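Local atomic coordinates of iron-binding zinc finger CDGSH type domain-containing protein (Magnetospirillum magneticum, PDB entry 3TBN), a protein that binds two [2Fe-2S] clusters as a type 6 CDGSH iron-sulfur protein, its wider cellular role being uncharacterised. Residues Pro12-Ala18 with Cys69-Ala73; Pro19-Thr23 with Ala40-Cys44; Ala26-Trp32 with Pro55-Asp61. All coordinates share one frame; numbering follows the deposited sequence.

Contact 1: residues Pro12-Ala18 with Cys69-Ala73. With FES (Fe2/s2 (inorganic) cluster), chain C.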
ATOM      1  N   PRO A  12       7.737   3.949   5.544  0.94  7.35           N
ATOM      2  CA  PRO A  12       7.210   3.782   4.187  0.99  8.07           C
ATOM      3  C   PRO A  12       7.542   5.006   3.343  0.91  7.63           C
ATOM      4  O   PRO A  12       7.710   6.108   3.879  0.90  8.87           O
ATOM      5  CB  PRO A  12       5.694   3.684   4.406  0.98  9.23           C
ATOM      6  CG  PRO A  12       5.532   3.275   5.839  0.94 12.53           C
ATOM      7  CD  PRO A  12       6.676   3.919   6.562  0.98 10.72           C
ATOM      8  N   VAL A  13       7.655   4.807   2.037  0.95  7.91           N
ATOM      9  CA  VAL A  13       7.688   5.914   1.102  0.99  8.45           C
ATOM     10  C   VAL A  13       6.426   5.882   0.258  0.93  7.54           C
ATOM     11  O   VAL A  13       5.792   4.840   0.078  0.90  7.62           O
ATOM     12  CB  VAL A  13       8.929   5.884   0.189  0.98  9.57           C
ATOM     13  CG1 VAL A  13      10.194   6.069   1.010  1.00 11.30           C
ATOM     14  CG2 VAL A  13       8.979   4.597  -0.615  1.00 10.30           C
ATOM     15  N   ILE A  14       6.052   7.052  -0.227  0.90  7.67           N
ATOM     16  CA  ILE A  14       4.980   7.178  -1.191  0.99  7.37           C
ATOM     17  C   ILE A  14       5.383   6.478  -2.483  0.93  6.90           C
ATOM     18  O   ILE A  14       6.485   6.693  -2.980  0.87  8.61           O
ATOM     19  CB  ILE A  14       4.726   8.669  -1.491  0.99  8.54           C
ATOM     20  CG1 ILE A  14       4.222   9.393  -0.240  1.00 11.18           C
ATOM     21  CG2 ILE A  14       3.745   8.832  -2.637  1.00 10.20           C
ATOM     22  CD1 ILE A  14       4.258  10.907  -0.361  1.00 15.32           C
ATOM     23  N   ALA A  15       4.511   5.629  -3.021  0.95  7.52           N
ATOM     24  CA  ALA A  15       4.687   5.174  -4.396  0.97  8.67           C
ATOM     25  C   ALA A  15       4.093   6.230  -5.325  0.88  9.08           C
ATOM     26  O   ALA A  15       4.778   6.760  -6.193  0.87 12.06           O
ATOM     27  CB  ALA A  15       4.048   3.812  -4.614  1.00 10.12           C
ATOM     28  N   GLN A  16       2.823   6.555  -5.116  0.93  8.88           N
ATOM     29  CA  GLN A  16       2.198   7.712  -5.752  0.94  9.51           C
ATOM     30  C   GLN A  16       1.099   8.209  -4.823  0.97  8.43           C
ATOM     31  O   GLN A  16       0.548   7.427  -4.050  0.89  8.50           O
ATOM     32  CB  GLN A  16       1.623   7.347  -7.124  0.96 11.86           C
ATOM     33  CG  GLN A  16       0.584   6.247  -7.059  1.00 11.41           C
ATOM     34  CD  GLN A  16      -0.018   5.892  -8.406  0.89 11.05           C
ATOM     35  OE1 GLN A  16       0.628   5.997  -9.449  0.80 12.91           O
ATOM     36  NE2 GLN A  16      -1.268   5.449  -8.382  0.96 10.81           N
ATOM     37  N   LYS A  17       0.794   9.505  -4.877  0.91 10.37           N
ATOM     38  CA  LYS A  17      -0.271  10.068  -4.052  0.97 11.09           C
ATOM     39  C   LYS A  17      -1.614   9.906  -4.749  0.88 10.18           C
ATOM     40  O   LYS A  17      -2.304  10.880  -5.058  0.88 11.18           O
ATOM     41  CB  LYS A  17       0.010  11.533  -3.720  0.96 16.20           C
ATOM     42  CG  LYS A  17       1.215  11.705  -2.814  0.97 19.84           C
ATOM     43  CD  LYS A  17       1.226  13.056  -2.136  1.00 24.72           C
ATOM     44  CE  LYS A  17       1.415  14.162  -3.147  0.80 30.10           C
ATOM     45  NZ  LYS A  17       1.477  15.498  -2.495  1.00 34.57           N
ATOM     46  N   ALA A  18      -1.967   8.648  -4.988  0.96 10.09           N
ATOM     47  CA  ALA A  18      -3.198   8.283  -5.671  0.99  9.36           C
ATOM     48  C   ALA A  18      -3.337   6.775  -5.589  0.92  8.76           C
ATOM     49  O   ALA A  18      -2.337   6.054  -5.543  0.91  8.19           O
ATOM     50  CB  ALA A  18      -3.154   8.725  -7.123  1.00 14.92           C
ATOM     51  N   CYS A  69      -4.158   1.475  -1.790  0.96  6.23           N
ATOM     52  CA  CYS A  69      -3.450   2.690  -1.426  0.97  6.50           C
ATOM     53  C   CYS A  69      -2.056   2.734  -2.061  0.96  6.23           C
ATOM     54  O   CYS A  69      -1.277   1.786  -1.948  0.94  6.66           O
ATOM     55  CB  CYS A  69      -3.365   2.782   0.098  1.00  7.12           C
ATOM     56  SG  CYS A  69      -2.333   4.118   0.743  0.95  6.62           S
ATOM     57  N   GLY A  70      -1.765   3.833  -2.748  0.97  6.25           N
ATOM     58  CA  GLY A  70      -0.462   4.066  -3.345  0.98  6.68           C
ATOM     59  C   GLY A  70       0.464   4.928  -2.499  0.96  6.61           C
ATOM     60  O   GLY A  70       1.683   4.851  -2.647  0.93  7.16           O
ATOM     61  N   CYS A  71      -0.106   5.753  -1.623  0.95  6.53           N
ATOM     62  CA  CYS A  71       0.681   6.694  -0.825  0.99  7.65           C
ATOM     63  C   CYS A  71       1.268   6.039   0.421  0.93  6.65           C
ATOM     64  O   CYS A  71       2.207   6.568   1.018  0.91  7.72           O
ATOM     65  CB  CYS A  71      -0.163   7.916  -0.428  0.99  8.63           C
ATOM     66  SG  CYS A  71      -1.419   7.622   0.850  0.93  7.58           S
ATOM     67  N   LYS A  72       0.689   4.897   0.792  0.97  6.80           N
ATOM     68  CA  LYS A  72       1.082   4.069   1.937  0.95  7.17           C
ATOM     69  C   LYS A  72       0.711   4.670   3.298  0.97  7.87           C
ATOM     70  O   LYS A  72       1.103   4.141   4.337  0.91  9.80           O
ATOM     71  CB  LYS A  72       2.564   3.683   1.858  1.00  7.83           C
ATOM     72  CG  LYS A  72       2.979   3.138   0.487  0.99  7.34           C
ATOM     73  CD  LYS A  72       1.996   2.099  -0.052  1.00  7.45           C
ATOM     74  CE  LYS A  72       2.440   1.549  -1.403  1.00  7.23           C
ATOM     75  NZ  LYS A  72       1.439   0.600  -1.972  0.99  7.35           N
ATOM     76  N   ALA A  73      -0.090   5.732   3.283  0.98  7.60           N
ATOM     77  CA  ALA A  73      -0.496   6.406   4.512  0.99  8.80           C
ATOM     78  C   ALA A  73      -1.974   6.207   4.876  0.92  8.16           C
ATOM     79  O   ALA A  73      -2.445   6.784   5.850  0.92  9.48           O
ATOM     80  CB  ALA A  73      -0.172   7.892   4.422  0.99 11.07           C
TER
HETATM   81 FE1  FES C  81      -5.413   7.159  -1.151  0.92  7.56          FE
HETATM   82 FE2  FES C  81      -3.164   6.220   0.058  0.87  6.54          FE
HETATM   83  S1  FES C  81      -3.543   6.424  -2.127  0.94  7.34           S
HETATM   84  S2  FES C  81      -5.047   6.887   1.027  0.92  7.56           S
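The carbonyl oxygen of Gly70 takes two backbone N-H groups from the facing loop. Ala15 N lies 3.0 Å from Gly70 O and approaches nearly along the C=O axis. Gln16 N is 3.2 Å from Gly70 O and sits well above the carbonyl plane. This is the tight part of the contact. Gly70 is buried, and its CA also lies 3.5 Å from Ala18 O in a CA-H...O contact. That same Ala18 O accepts the side-chain amide of Gln16, whose NE2 is 3.1 Å away. Lys17, between them, is the centre of an inverse gamma turn.

The side chain of Lys72 packs on Pro12 and Val13. With CG beside the backbone N (chi1 -48°), Lys72 CG lies 3.3 Å from Val13 O. The bend at chi2 then turns the rest of the chain back, and NZ meets Cys69 O. Cys33 O and Gln41 OE1 also bind NZ, so the buried ammonium is well satisfied. The solvent side is looser: Pro12, Ile14 and Lys17 are exposed. Pro12 CB meets Lys72 CB only at 4.0 Å, and Ile14 CG1 is 3.7 Å from Cys71 O.

Flanking Gly70 in sequence, Cys69 SG and Cys71 SG each bind the same iron of a [2Fe-2S] cluster, with both SG-FE2 distances 2.4 Å. Cys80 and His84 also belong to this site. The Cys-X-Cys turn, with a later cysteine and histidine, is the signature of the CDGSH cluster site.

Contact 2: residues Pro19-Thr23 with Ala40-Cys44. With FES (Fe2/s2 (inorganic) cluster), chain B.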
ATOM      1  N   PRO A  19      -4.577   6.278  -5.579  0.93  8.54           N
ATOM      2  CA  PRO A  19      -4.772   4.831  -5.499  0.99  8.91           C
ATOM      3  C   PRO A  19      -4.389   4.095  -6.778  0.97  7.60           C
ATOM      4  O   PRO A  19      -4.282   4.685  -7.857  0.90  8.52           O
ATOM      5  CB  PRO A  19      -6.275   4.699  -5.237  0.98 12.18           C
ATOM      6  CG  PRO A  19      -6.866   5.935  -5.814  1.00 12.83           C
ATOM      7  CD  PRO A  19      -5.853   7.011  -5.568  1.00 10.86           C
ATOM      8  N   TYR A  20      -4.184   2.792  -6.626  0.95  7.86           N
ATOM      9  CA  TYR A  20      -3.982   1.872  -7.730  0.92  7.61           C
ATOM     10  C   TYR A  20      -5.233   1.012  -7.866  0.92  7.90           C
ATOM     11  O   TYR A  20      -5.435   0.077  -7.091  0.88  8.22           O
ATOM     12  CB  TYR A  20      -2.798   0.958  -7.445  0.96  8.84           C
ATOM     13  CG  TYR A  20      -1.437   1.609  -7.543  0.95  8.09           C
ATOM     14  CD1 TYR A  20      -0.777   1.686  -8.759  0.97  9.73           C
ATOM     15  CD2 TYR A  20      -0.797   2.113  -6.417  0.95  8.36           C
ATOM     16  CE1 TYR A  20       0.479   2.264  -8.858  0.95  9.44           C
ATOM     17  CE2 TYR A  20       0.460   2.688  -6.506  0.92  8.19           C
ATOM     18  CZ  TYR A  20       1.095   2.759  -7.725  0.91  8.68           C
ATOM     19  OH  TYR A  20       2.345   3.331  -7.803  0.90  9.45           O
ATOM     20  N   PRO A  21      -6.088   1.314  -8.849  0.98  8.71           N
ATOM     21  CA  PRO A  21      -7.277   0.485  -9.049  0.92  9.69           C
ATOM     22  C   PRO A  21      -6.881  -0.850  -9.648  0.88  9.28           C
ATOM     23  O   PRO A  21      -6.094  -0.893 -10.597  0.86 11.52           O
ATOM     24  CB  PRO A  21      -8.114   1.293 -10.051  0.97 14.23           C
ATOM     25  CG  PRO A  21      -7.469   2.645 -10.130  0.85 17.70           C
ATOM     26  CD  PRO A  21      -6.035   2.443  -9.787  1.00 11.91           C
ATOM     27  N   VAL A  22      -7.420  -1.929  -9.104  0.96  8.26           N
ATOM     28  CA  VAL A  22      -7.140  -3.256  -9.625  0.97  8.65           C
ATOM     29  C   VAL A  22      -8.417  -4.070  -9.577  0.92  7.83           C
ATOM     30  O   VAL A  22      -9.098  -4.099  -8.558  0.89  8.63           O
ATOM     31  CB  VAL A  22      -6.062  -3.989  -8.803  1.00 11.10           C
ATOM     32  CG1 VAL A  22      -5.780  -5.354  -9.415  0.94 13.91           C
ATOM     33  CG2 VAL A  22      -4.785  -3.161  -8.714  1.00 12.92           C
ATOM     34  N   THR A  23      -8.751  -4.721 -10.683  0.91  8.60           N
ATOM     35  CA  THR A  23      -9.861  -5.658 -10.700  0.99  9.18           C
ATOM     36  C   THR A  23      -9.406  -6.907  -9.967  0.94  9.95           C
ATOM     37  O   THR A  23      -8.394  -7.502 -10.331  0.89 13.32           O
ATOM     38  CB  THR A  23     -10.274  -5.995 -12.138  0.98 10.94           C
ATOM     39  OG1 THR A  23     -10.639  -4.787 -12.816  0.86 13.50           O
ATOM     40  CG2 THR A  23     -11.449  -6.960 -12.141  1.00 16.02           C
ATOM     41  N   ALA A  40       6.264  -3.409  -8.497  0.96  7.07           N
ATOM     42  CA  ALA A  40       5.034  -3.931  -9.087  0.98  7.28           C
ATOM     43  C   ALA A  40       3.820  -3.412  -8.314  0.97  6.53           C
ATOM     44  O   ALA A  40       2.930  -4.180  -7.951  0.93  7.31           O
ATOM     45  CB  ALA A  40       5.058  -5.456  -9.102  0.98  9.45           C
ATOM     46  N   GLN A  41       3.784  -2.108  -8.059  0.93  6.93           N
ATOM     47  CA  GLN A  41       2.715  -1.531  -7.254  0.97  7.06           C
ATOM     48  C   GLN A  41       1.358  -1.880  -7.849  0.93  6.30           C
ATOM     49  O   GLN A  41       1.191  -1.885  -9.066  0.93  7.27           O
ATOM     50  CB  GLN A  41       2.856  -0.013  -7.192  0.95  7.64           C
ATOM     51  CG  GLN A  41       4.046   0.471  -6.390  1.00  8.16           C
ATOM     52  CD  GLN A  41       3.925   0.143  -4.921  0.95  6.71           C
ATOM     53  OE1 GLN A  41       2.829   0.062  -4.377  0.91  7.08           O
ATOM     54  NE2 GLN A  41       5.063  -0.042  -4.265  0.98  7.71           N
ATOM     55  N   PRO A  42       0.357  -2.120  -6.996  0.99  6.89           N
ATOM     56  CA  PRO A  42       0.367  -1.953  -5.540  0.98  6.90           C
ATOM     57  C   PRO A  42       0.776  -3.197  -4.752  0.95  6.07           C
ATOM     58  O   PRO A  42       0.538  -3.233  -3.548  0.90  6.94           O
ATOM     59  CB  PRO A  42      -1.093  -1.619  -5.244  0.97  7.35           C
ATOM     60  CG  PRO A  42      -1.842  -2.431  -6.251  1.00  8.11           C
ATOM     61  CD  PRO A  42      -1.006  -2.372  -7.505  1.00  7.33           C
ATOM     62  N   PHE A  43       1.367  -4.190  -5.408  0.96  6.78           N
ATOM     63  CA  PHE A  43       1.626  -5.477  -4.771  0.97  6.75           C
ATOM     64  C   PHE A  43       3.070  -5.646  -4.339  0.95  6.58           C
ATOM     65  O   PHE A  43       3.984  -5.145  -4.977  0.95  8.38           O
ATOM     66  CB  PHE A  43       1.200  -6.596  -5.716  0.95  8.19           C
ATOM     67  CG  PHE A  43      -0.219  -6.459  -6.157  0.97  8.83           C
ATOM     68  CD1 PHE A  43      -0.541  -6.188  -7.478  0.91 11.72           C
ATOM     69  CD2 PHE A  43      -1.241  -6.527  -5.225  0.95 10.48           C
ATOM     70  CE1 PHE A  43      -1.868  -6.030  -7.864  0.89 13.08           C
ATOM     71  CE2 PHE A  43      -2.558  -6.366  -5.605  0.95 13.03           C
ATOM     72  CZ  PHE A  43      -2.870  -6.117  -6.923  1.00 13.57           C
ATOM     73  N   CYS A  44       3.250  -6.370  -3.242  0.98  7.10           N
ATOM     74  CA  CYS A  44       4.561  -6.657  -2.681  0.99  6.76           C
ATOM     75  C   CYS A  44       5.414  -7.458  -3.650  0.92  7.23           C
ATOM     76  O   CYS A  44       4.934  -8.416  -4.242  0.91  8.49           O
ATOM     77  CB  CYS A  44       4.360  -7.452  -1.392  0.96  7.94           C
ATOM     78  SG  CYS A  44       5.863  -7.985  -0.542  0.91  7.40           S
TER
HETATM   79 FE1  FES B  80       6.779  -5.999   0.299  0.88  6.48          FE
HETATM   80 FE2  FES B  80       6.572  -3.329  -0.072  0.87  5.65          FE
HETATM   81  S1  FES B  80       7.660  -4.783  -1.342  0.92  6.77           S
HETATM   82  S2  FES B  80       5.612  -4.537   1.537  0.93  6.56           S
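Tyr20 sets its ring anti to its own carbonyl carbon (chi1 -73°), and chi2 of -87° holds the ring plane nearly perpendicular to the plane of CA, CB and CG. One face is thereby presented to Gln41. CB of Gln41 lies over that face, 3.8 Å from the ring centroid, in a CH-pi contact. It comes closest at the phenol end, where it is 3.3 Å from Tyr20 CZ.

Pro42 follows after a cis peptide bond. Its ring lies obliquely against the root of the tyrosine, with Pro42 CG 3.7 Å from Tyr20 CB. Pro42 CG also touches Val22 CG2 at 3.9 Å, and it sits 3.8 Å above the centre of one face of the Phe43 ring. Val22 CG1 reaches the edge of that ring, 3.9 Å from Phe43 CZ. No hydrogen bond crosses between the segments.

The polar end of Gln41 turns elsewhere, OE1 to Lys72 and NE2 to Ser38 O. Cys44 binds an iron of the cluster that His48 also ligates.

Strand 20-24 pairs with strand 64-68 through Tyr20-Phe68 and Val22-Ala66. Phe68 touches Val22 and Pro42 and meets the Phe43 ring edge-to-face, so the cluster loop packs against this two-stranded sheet.

Contact 3: residues Ala26-Trp32 with Pro55-Asp61. With FES (Fe2/s2 (inorganic) cluster), chain B.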
ATOM      1  N   ALA A  26     -12.740 -12.830  -6.518  0.90 12.03           N
ATOM      2  CA  ALA A  26     -13.260 -13.304  -5.244  1.00 13.74           C
ATOM      3  C   ALA A  26     -12.435 -14.472  -4.710  0.90 12.67           C
ATOM      4  O   ALA A  26     -12.134 -15.424  -5.430  0.86 13.34           O
ATOM      5  CB  ALA A  26     -14.714 -13.714  -5.394  1.00 21.00           C
ATOM      6  N   GLY A  27     -12.071 -14.385  -3.434  0.96 12.77           N
ATOM      7  CA  GLY A  27     -11.412 -15.476  -2.746  0.91 13.58           C
ATOM      8  C   GLY A  27      -9.916 -15.598  -2.979  0.84 10.86           C
ATOM      9  O   GLY A  27      -9.285 -16.456  -2.367  0.86 13.26           O
ATOM     10  N   LYS A  28      -9.348 -14.775  -3.858  0.92  9.94           N
ATOM     11  CA  LYS A  28      -7.909 -14.790  -4.084  0.92  9.11           C
ATOM     12  C   LYS A  28      -7.242 -13.799  -3.140  0.93  8.25           C
ATOM     13  O   LYS A  28      -7.771 -12.721  -2.898  0.90  8.65           O
ATOM     14  CB  LYS A  28      -7.589 -14.444  -5.541  0.97  9.94           C
ATOM     15  CG  LYS A  28      -6.101 -14.417  -5.854  1.00 10.12           C
ATOM     16  CD  LYS A  28      -5.838 -14.377  -7.347  1.00 12.49           C
ATOM     17  CE  LYS A  28      -6.043 -15.744  -7.975  1.00 17.09           C
ATOM     18  NZ  LYS A  28      -5.662 -15.740  -9.408  0.99 19.03           N
ATOM     19  N   THR A  29      -6.093 -14.175  -2.592  0.95  8.30           N
ATOM     20  CA  THR A  29      -5.372 -13.313  -1.670  0.96  7.94           C
ATOM     21  C   THR A  29      -4.329 -12.478  -2.407  0.95  6.85           C
ATOM     22  O   THR A  29      -3.481 -13.006  -3.127  0.92  8.52           O
ATOM     23  CB  THR A  29      -4.695 -14.132  -0.564  0.98  9.19           C
ATOM     24  OG1 THR A  29      -5.680 -14.918   0.123  0.95 11.04           O
ATOM     25  CG2 THR A  29      -3.994 -13.220   0.426  1.00 11.54           C
ATOM     26  N   TYR A  30      -4.430 -11.166  -2.208  0.96  6.81           N
ATOM     27  CA  TYR A  30      -3.506 -10.176  -2.747  0.97  7.24           C
ATOM     28  C   TYR A  30      -2.619  -9.683  -1.615  0.95  7.34           C
ATOM     29  O   TYR A  30      -3.055  -9.572  -0.474  0.91  9.91           O
ATOM     30  CB  TYR A  30      -4.290  -9.004  -3.366  1.00  8.13           C
ATOM     31  CG  TYR A  30      -5.146  -9.460  -4.520  0.96  7.08           C
ATOM     32  CD1 TYR A  30      -4.690  -9.365  -5.827  0.96  7.37           C
ATOM     33  CD2 TYR A  30      -6.382 -10.055  -4.299  0.98  8.03           C
ATOM     34  CE1 TYR A  30      -5.449  -9.830  -6.885  0.94  8.06           C
ATOM     35  CE2 TYR A  30      -7.148 -10.519  -5.352  0.96  8.07           C
ATOM     36  CZ  TYR A  30      -6.675 -10.408  -6.639  0.97  7.81           C
ATOM     37  OH  TYR A  30      -7.438 -10.882  -7.678  0.95  9.29           O
ATOM     38  N   HIS A  31      -1.373  -9.378  -1.933  0.96  6.61           N
ATOM     39  CA  HIS A  31      -0.422  -8.945  -0.925  0.96  6.58           C
ATOM     40  C   HIS A  31      -0.010  -7.521  -1.234  0.95  6.21           C
ATOM     41  O   HIS A  31       0.765  -7.263  -2.149  0.95  7.00           O
ATOM     42  CB  HIS A  31       0.756  -9.912  -0.883  0.96  8.59           C
ATOM     43  CG  HIS A  31       0.329 -11.323  -0.633  0.92  9.24           C
ATOM     44  ND1 HIS A  31       0.151 -11.827   0.636  0.88 10.69           N
ATOM     45  CD2 HIS A  31      -0.025 -12.314  -1.484  0.87 11.07           C
ATOM     46  CE1 HIS A  31      -0.260 -13.080   0.557  0.87 11.86           C
ATOM     47  NE2 HIS A  31      -0.375 -13.399  -0.719  0.85 11.11           N
ATOM     48  N   TRP A  32      -0.602  -6.592  -0.495  0.98  6.71           N
ATOM     49  CA  TRP A  32      -0.400  -5.168  -0.710  1.00  6.81           C
ATOM     50  C   TRP A  32       0.945  -4.714  -0.179  0.97  6.40           C
ATOM     51  O   TRP A  32       1.315  -5.041   0.951  0.94  7.06           O
ATOM     52  CB  TRP A  32      -1.507  -4.411   0.012  1.00  7.40           C
ATOM     53  CG  TRP A  32      -1.395  -2.922  -0.033  0.98  6.48           C
ATOM     54  CD1 TRP A  32      -1.579  -2.120  -1.117  0.92  6.89           C
ATOM     55  CD2 TRP A  32      -1.108  -2.049   1.067  0.96  6.46           C
ATOM     56  NE1 TRP A  32      -1.423  -0.801  -0.765  0.98  6.82           N
ATOM     57  CE2 TRP A  32      -1.133  -0.730   0.572  0.97  6.35           C
ATOM     58  CE3 TRP A  32      -0.832  -2.257   2.421  0.96  7.55           C
ATOM     59  CZ2 TRP A  32      -0.900   0.379   1.387  0.95  7.65           C
ATOM     60  CZ3 TRP A  32      -0.593  -1.154   3.228  0.97  7.79           C
ATOM     61  CH2 TRP A  32      -0.631   0.146   2.709  0.97  8.13           C
ATOM     62  N   PRO A  55       4.092  -6.724   4.039  0.94  8.87           N
ATOM     63  CA  PRO A  55       2.876  -6.590   3.237  0.95  9.14           C
ATOM     64  C   PRO A  55       1.612  -6.897   4.031  0.94  8.98           C
ATOM     65  O   PRO A  55       1.672  -7.495   5.112  0.89 10.15           O
ATOM     66  CB  PRO A  55       3.081  -7.620   2.126  1.00 11.96           C
ATOM     67  CG  PRO A  55       3.987  -8.644   2.727  1.00 13.00           C
ATOM     68  CD  PRO A  55       4.920  -7.859   3.599  1.00 11.95           C
ATOM     69  N   VAL A  56       0.476  -6.482   3.479  0.96  8.40           N
ATOM     70  CA  VAL A  56      -0.819  -6.750   4.081  0.96  9.34           C
ATOM     71  C   VAL A  56      -1.641  -7.627   3.143  0.98  8.72           C
ATOM     72  O   VAL A  56      -1.860  -7.285   1.987  0.91  8.94           O
ATOM     73  CB  VAL A  56      -1.584  -5.446   4.358  1.00 10.34           C
ATOM     74  CG1 VAL A  56      -2.969  -5.744   4.922  1.00 12.70           C
ATOM     75  CG2 VAL A  56      -0.797  -4.558   5.307  1.00 13.22           C
ATOM     76  N   ALA A  57      -2.083  -8.772   3.650  0.94  9.92           N
ATOM     77  CA  ALA A  57      -2.898  -9.693   2.874  1.00 10.99           C
ATOM     78  C   ALA A  57      -4.330  -9.182   2.781  0.94 10.04           C
ATOM     79  O   ALA A  57      -4.896  -8.704   3.767  0.89 12.73           O
ATOM     80  CB  ALA A  57      -2.867 -11.076   3.505  1.00 15.88           C
ATOM     81  N   TYR A  58      -4.916  -9.306   1.596  0.96  9.37           N
ATOM     82  CA  TYR A  58      -6.262  -8.826   1.330  0.94  9.66           C
ATOM     83  C   TYR A  58      -6.967  -9.857   0.467  0.96  7.86           C
ATOM     84  O   TYR A  58      -6.522 -10.154  -0.632  0.92  8.82           O
ATOM     85  CB  TYR A  58      -6.206  -7.486   0.598  1.00 12.76           C
ATOM     86  CG  TYR A  58      -7.552  -6.966   0.147  0.94 12.93           C
ATOM     87  CD1 TYR A  58      -8.424  -6.369   1.045  0.99 15.31           C
ATOM     88  CD2 TYR A  58      -7.945  -7.062  -1.181  1.00 14.74           C
ATOM     89  CE1 TYR A  58      -9.655  -5.894   0.633  0.97 17.95           C
ATOM     90  CE2 TYR A  58      -9.167  -6.590  -1.600  0.92 17.02           C
ATOM     91  CZ  TYR A  58     -10.018  -6.007  -0.692  0.90 17.09           C
ATOM     92  OH  TYR A  58     -11.239  -5.533  -1.111  0.85 21.11           O
ATOM     93  N   THR A  59      -8.068 -10.404   0.972  0.93  8.75           N
ATOM     94  CA  THR A  59      -8.825 -11.411   0.246  0.96 10.34           C
ATOM     95  C   THR A  59     -10.256 -10.920   0.090  0.96 10.60           C
ATOM     96  O   THR A  59     -11.029 -10.947   1.044  0.92 13.46           O
ATOM     97  CB  THR A  59      -8.839 -12.753   0.996  1.00 12.28           C
ATOM     98  OG1 THR A  59      -7.498 -13.138   1.323  0.95 13.17           O
ATOM     99  CG2 THR A  59      -9.493 -13.834   0.146  1.00 18.37           C
ATOM    100  N   PRO A  60     -10.615 -10.447  -1.109  0.96 10.99           N
ATOM    101  CA  PRO A  60     -11.966  -9.907  -1.282  0.97 13.31           C
ATOM    102  C   PRO A  60     -13.024 -10.998  -1.296  0.93 13.25           C
ATOM    103  O   PRO A  60     -12.780 -12.096  -1.789  0.89 13.78           O
ATOM    104  CB  PRO A  60     -11.892  -9.202  -2.639  1.00 16.02           C
ATOM    105  CG  PRO A  60     -10.812  -9.916  -3.375  1.00 16.13           C
ATOM    106  CD  PRO A  60      -9.814 -10.352  -2.343  1.00 13.32           C
ATOM    107  N   ASP A  61     -14.193 -10.684  -0.746  1.00 18.11           N
ATOM    108  CA  ASP A  61     -15.310 -11.621  -0.711  1.00 22.42           C
ATOM    109  C   ASP A  61     -15.922 -11.797  -2.097  0.86 21.24           C
ATOM    110  O   ASP A  61     -16.428 -12.868  -2.433  0.70 22.11           O
ATOM    111  CB  ASP A  61     -16.388 -11.129   0.261  1.00 29.42           C
ATOM    112  CG  ASP A  61     -15.926 -11.145   1.706  0.48 28.64           C
ATOM    113  OD1 ASP A  61     -15.194 -12.080   2.092  0.60 28.30           O
ATOM    114  OD2 ASP A  61     -16.303 -10.222   2.460  0.11 30.05           O
TER
HETATM  115 FE1  FES B  80       6.779  -5.999   0.299  0.88  6.48          FE
HETATM  116 FE2  FES B  80       6.572  -3.329  -0.072  0.87  5.65          FE
HETATM  117  S1  FES B  80       7.660  -4.783  -1.342  0.92  6.77           S
HETATM  118  S2  FES B  80       5.612  -4.537   1.537  0.93  6.56           S
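Tyr30 and Tyr58 pair through both of their backbone groups, as a hydrogen-bonded pair of an antiparallel sheet. Tyr30 N lies 2.8 Å from Tyr58 O. The return bond, Tyr58 N to Tyr30 O, is also 2.8 Å. Trp32 and Val56 repeat the pattern: Trp32 N gives to Val56 O at 2.9 Å, and Val56 N gives to Trp32 O at 3.0 Å. His31 and Ala57, between them, form the non-hydrogen-bonded pair. His31 turns its carbonyl outward, where Cys44 N binds it.

Past the strand ends the bonding goes on. The hydroxyls of Thr29 and Thr59 join, OG1 to OG1, at 2.8 Å, on the same face as His31 and Ala57. Gly27 N gives to Pro60 O at 2.9 Å. Lys28 O takes a CA-H...O contact from Thr59 and lies beside Pro60 CD.

On the other face the aromatic side chains find partners. The Tyr30 ring has Tyr58 O at its edge, in plane, and its hydroxyl is bonded to Glu25 N. Lys28 NZ forms a salt bridge with Glu25. Trp32 is swung anti to its backbone N (chi1 176°), which sets it alongside Val56, Trp32 CE3 to Val56 CG2 3.7 Å at the ring edge. Trp32 NE1 gives to O of Cys69, a ligand of the second [2Fe-2S] cluster.

Pro55, in the pocket of the first cluster, has N 3.7 Å from the cluster sulfide S2. The backbone groups that face each other in the strands are therefore mutually satisfied, and the bond from Trp32 NE1 to Cys69 O joins this antiparallel strand pair to the site of the second cluster.

In the fold
From the N terminus, residues 12-18 pair with 69-73, so contact 1 closes the widest loop and holds the other two within it. The chain then enters strand 20-24, which contact 2 ties to the loop 40-44, and runs through 26-32, which contact 3 pairs with 55-61. Contacts 2 and 3 cross, since 26-32 lies between the halves of contact 2 and 40-44 between those of contact 3. Contact 3 forms one two-stranded sheet, while strand 20-24 belongs to the other, with 64-68. Contact 2 bridges these sheets, with the Phe43 and Tyr30 rings touching. Tyr20 packs on Gly70, linking contacts 1 and 2. Trp32 and Cys69 tie contact 3 to contact 1.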